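Local structure of beta-galactosidase (Bacillus circulans subsp. alkalophilus, 3TTY) at residues 464-473 / 503-511. The protein hydrolyses terminal beta-galactosidic bonds and binds galactose in a pocket of its TIM-barrel glycoside hydrolase chain, which assembles as a trimer. Numbering follows the deposited sequence.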
loop_
_atom_site.group_PDB
_atom_site.type_symbol
_atom_site.label_atom_id
_atom_site.label_comp_id
_atom_site.label_asym_id
_atom_site.label_seq_id
_atom_site.Cartn_x
_atom_site.Cartn_y
_atom_site.Cartn_z
ATOM N N VAL A 464 -32.647 -6.693 3.918
ATOM C CA VAL A 464 -34.064 -6.661 3.598
ATOM C C VAL A 464 -34.768 -5.596 4.439
ATOM O O VAL A 464 -34.803 -5.691 5.663
ATOM C CB VAL A 464 -34.705 -8.032 3.819
ATOM C CG1 VAL A 464 -36.219 -7.935 3.717
ATOM C CG2 VAL A 464 -34.157 -9.018 2.794
ATOM N N LYS A 465 -35.304 -4.575 3.768
ATOM C CA LYS A 465 -35.919 -3.427 4.427
ATOM C C LYS A 465 -37.408 -3.681 4.657
ATOM O O LYS A 465 -37.988 -4.552 4.015
ATOM C CB LYS A 465 -35.733 -2.165 3.580
ATOM C CG LYS A 465 -34.282 -1.782 3.297
ATOM C CD LYS A 465 -34.242 -0.550 2.408
ATOM C CE LYS A 465 -32.826 -0.194 1.972
ATOM N NZ LYS A 465 -32.821 1.110 1.242
ATOM N N PRO A 466 -38.032 -2.911 5.565
ATOM C CA PRO A 466 -39.457 -3.100 5.868
ATOM C C PRO A 466 -40.293 -3.009 4.597
ATOM O O PRO A 466 -40.019 -2.156 3.736
ATOM C CB PRO A 466 -39.784 -1.927 6.797
ATOM C CG PRO A 466 -38.474 -1.547 7.410
ATOM C CD PRO A 466 -37.441 -1.810 6.344
ATOM N N GLY A 467 -41.286 -3.887 4.483
ATOM C CA GLY A 467 -42.171 -3.905 3.331
ATOM C C GLY A 467 -41.627 -4.637 2.111
ATOM O O GLY A 467 -42.383 -4.971 1.198
ATOM N N PHE A 468 -40.324 -4.889 2.077
ATOM C CA PHE A 468 -39.733 -5.526 0.906
ATOM C C PHE A 468 -40.218 -6.967 0.713
ATOM O O PHE A 468 -40.739 -7.312 -0.352
ATOM C CB PHE A 468 -38.202 -5.434 0.946
ATOM C CG PHE A 468 -37.504 -6.126 -0.207
ATOM C CD1 PHE A 468 -37.272 -5.466 -1.395
ATOM C CD2 PHE A 468 -37.038 -7.421 -0.073
ATOM C CE1 PHE A 468 -36.604 -6.091 -2.449
ATOM C CE2 PHE A 468 -36.377 -8.051 -1.117
ATOM C CZ PHE A 468 -36.159 -7.382 -2.311
ATOM N N ALA A 469 -40.052 -7.807 1.727
ATOM C CA ALA A 469 -40.500 -9.201 1.618
ATOM C C ALA A 469 -41.974 -9.310 1.213
ATOM O O ALA A 469 -42.331 -10.134 0.380
ATOM C CB ALA A 469 -40.253 -9.963 2.910
ATOM N N GLU A 470 -42.816 -8.470 1.807
ATOM C CA GLU A 470 -44.239 -8.470 1.509
ATOM C C GLU A 470 -44.439 -8.124 0.044
ATOM O O GLU A 470 -45.241 -8.752 -0.671
ATOM C CB GLU A 470 -44.953 -7.445 2.388
ATOM C CG GLU A 470 -46.452 -7.653 2.530
ATOM C CD GLU A 470 -47.063 -6.742 3.600
ATOM O OE1 GLU A 470 -46.314 -6.306 4.509
ATOM O OE2 GLU A 470 -48.283 -6.455 3.527
ATOM N N ARG A 471 -43.684 -7.124 -0.399
ATOM C CA ARG A 471 -43.768 -6.657 -1.770
ATOM C C ARG A 471 -43.394 -7.770 -2.753
ATOM O O ARG A 471 -44.093 -7.969 -3.736
ATOM C CB ARG A 471 -42.913 -5.402 -1.959
ATOM C CG ARG A 471 -43.318 -4.506 -3.135
ATOM C CD ARG A 471 -42.885 -3.039 -2.914
ATOM N NE ARG A 471 -41.499 -2.958 -2.468
ATOM C CZ ARG A 471 -41.103 -2.408 -1.320
ATOM N NH1 ARG A 471 -41.990 -1.849 -0.500
ATOM N NH2 ARG A 471 -39.812 -2.409 -0.996
ATOM N N VAL A 472 -42.327 -8.522 -2.493
ATOM C CA VAL A 472 -41.985 -9.574 -3.440
ATOM C C VAL A 472 -42.868 -10.808 -3.320
ATOM O O VAL A 472 -43.145 -11.451 -4.324
ATOM C CB VAL A 472 -40.491 -9.958 -3.471
ATOM C CG1 VAL A 472 -39.681 -9.060 -2.566
ATOM C CG2 VAL A 472 -40.300 -11.443 -3.159
ATOM N N GLU A 473 -43.335 -11.127 -2.116
ATOM C CA GLU A 473 -44.340 -12.173 -1.983
ATOM C C GLU A 473 -45.566 -11.834 -2.827
ATOM O O GLU A 473 -46.077 -12.670 -3.571
ATOM C CB GLU A 473 -44.734 -12.373 -0.524
ATOM C CG GLU A 473 -43.761 -13.233 0.266
ATOM C CD GLU A 473 -43.888 -13.023 1.768
ATOM O OE1 GLU A 473 -44.712 -12.179 2.189
ATOM O OE2 GLU A 473 -43.160 -13.698 2.530
ATOM N N PRO A 503 -32.986 -17.534 4.532
ATOM C CA PRO A 503 -32.953 -16.079 4.338
ATOM C C PRO A 503 -34.067 -15.314 5.061
ATOM O O PRO A 503 -34.705 -14.432 4.468
ATOM C CB PRO A 503 -33.130 -15.937 2.823
ATOM C CG PRO A 503 -33.984 -17.097 2.446
ATOM C CD PRO A 503 -33.620 -18.225 3.389
ATOM N N GLY A 504 -34.293 -15.642 6.329
ATOM C CA GLY A 504 -35.135 -14.813 7.180
ATOM C C GLY A 504 -36.497 -14.500 6.598
ATOM O O GLY A 504 -37.298 -15.402 6.414
ATOM N N GLU A 505 -36.762 -13.226 6.314
ATOM C CA GLU A 505 -38.074 -12.823 5.808
ATOM C C GLU A 505 -38.359 -13.369 4.406
ATOM O O GLU A 505 -39.505 -13.377 3.964
ATOM C CB GLU A 505 -38.223 -11.296 5.821
ATOM C CG GLU A 505 -37.921 -10.650 7.180
ATOM C CD GLU A 505 -38.199 -9.153 7.200
ATOM O OE1 GLU A 505 -39.191 -8.727 6.572
ATOM O OE2 GLU A 505 -37.429 -8.399 7.843
ATOM N N LEU A 506 -37.318 -13.818 3.709
ATOM C CA LEU A 506 -37.473 -14.353 2.358
ATOM C C LEU A 506 -37.549 -15.886 2.354
ATOM O O LEU A 506 -37.602 -16.504 1.290
ATOM C CB LEU A 506 -36.320 -13.891 1.449
ATOM C CG LEU A 506 -36.130 -12.391 1.207
ATOM C CD1 LEU A 506 -34.865 -12.129 0.420
ATOM C CD2 LEU A 506 -37.329 -11.804 0.490
ATOM N N ARG A 507 -37.555 -16.494 3.541
ATOM C CA ARG A 507 -37.507 -17.956 3.651
ATOM C C ARG A 507 -38.747 -18.629 3.052
ATOM O O ARG A 507 -38.639 -19.624 2.345
ATOM C CB ARG A 507 -37.294 -18.399 5.100
ATOM C CG ARG A 507 -37.251 -19.914 5.300
ATOM C CD ARG A 507 -36.840 -20.261 6.737
ATOM N NE ARG A 507 -36.773 -21.701 6.999
ATOM C CZ ARG A 507 -36.375 -22.221 8.162
ATOM N NH1 ARG A 507 -36.000 -21.422 9.157
ATOM N NH2 ARG A 507 -36.341 -23.537 8.337
ATOM N N ASN A 508 -39.918 -18.064 3.301
ATOM C CA ASN A 508 -41.138 -18.647 2.778
ATOM C C ASN A 508 -41.222 -18.564 1.267
ATOM O O ASN A 508 -41.573 -19.540 0.605
ATOM C CB ASN A 508 -42.370 -17.982 3.392
ATOM C CG ASN A 508 -42.542 -18.325 4.848
ATOM O OD1 ASN A 508 -42.243 -19.451 5.281
ATOM N ND2 ASN A 508 -43.025 -17.354 5.629
ATOM N N VAL A 509 -40.918 -17.395 0.721
ATOM C CA VAL A 509 -41.088 -17.207 -0.704
ATOM C C VAL A 509 -40.028 -17.990 -1.481
ATOM O O VAL A 509 -40.297 -18.474 -2.579
ATOM C CB VAL A 509 -41.098 -15.723 -1.111
ATOM C CG1 VAL A 509 -39.719 -15.090 -0.923
ATOM C CG2 VAL A 509 -41.558 -15.602 -2.548
ATOM N N MET A 510 -38.840 -18.143 -0.898
ATOM C CA MET A 510 -37.763 -18.864 -1.570
ATOM C C MET A 510 -37.884 -20.379 -1.386
ATOM O O MET A 510 -37.403 -21.138 -2.215
ATOM C CB MET A 510 -36.393 -18.367 -1.103
ATOM C CG MET A 510 -36.123 -16.890 -1.395
ATOM S SD MET A 510 -36.569 -16.346 -3.062
ATOM C CE MET A 510 -35.553 -17.446 -4.051
ATOM N N GLY A 511 -38.517 -20.808 -0.297
ATOM C CA GLY A 511 -38.794 -22.219 -0.053
ATOM C C GLY A 511 -37.564 -23.033 0.288
ATOM O O GLY A 511 -37.537 -24.256 0.098
HETATM O O HOH W 1 -37.138 -6.007 7.108
HETATM O O HOH W 2 -39.564 -6.661 4.700
HETATM O O HOH W 3 -40.992 -14.962 2.341
HETATM O O HOH W 4 -41.868 -12.322 5.135
#
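Glu505 lies over the start of helix 468-477 without a direct hydrogen bond to it, its aliphatic part resting on Ala469 (CB of Glu505 to CB of Ala469, 3.8 Å) and its carboxylate reaching past Val464, whose side chain runs the opposite way. CG stands anti to its own carbonyl carbon (chi1 -53°) and the chain is extended beyond it, which carries the two carboxylate oxygens to two separate waters. One water links OE2 of Glu505 to the backbone O of Val464. The other sits 2.8 Å from OE1 of Glu505, is also hydrogen-bonded to Lys465 O, and accepts from Ala469 N, an amide in the first turn of the helix; that helix end would probably favour the negative charge.

Leu506 makes most of the apolar contacts. Its CD1 meets CG2 of Val464 at 4.0 Å, while CD2 lies 4.2 Å from both CE2 of Phe468 and CB of Ala469, approaching the phenyl ring obliquely. Both segments fall in the trimerisation domain, of the glutaminase I clan: helix 468-477 follows strand 455-458 and precedes its parallel neighbour 481-485, a beta-alpha-beta crossover, and the short helix 507-510 packs beside it over the same mixed sheet. Val472 and Met510 both touch Phe482 of that sheet, and no other subunit reaches either segment.

At the far end, CG2 of Val472 lies 4.3 Å from CG1 of Val509, and CG of Glu473 packs 3.9 Å from CB of Val509; both Glu473 and Val509 also touch Phe577 of strand 570-577. Two waters bridge OE2 of Glu473 to Glu505 O; one of them, 2.7 Å from Glu505 O, also accepts from Val509 N, so that it stands between this amide and the carbonyl four residues earlier.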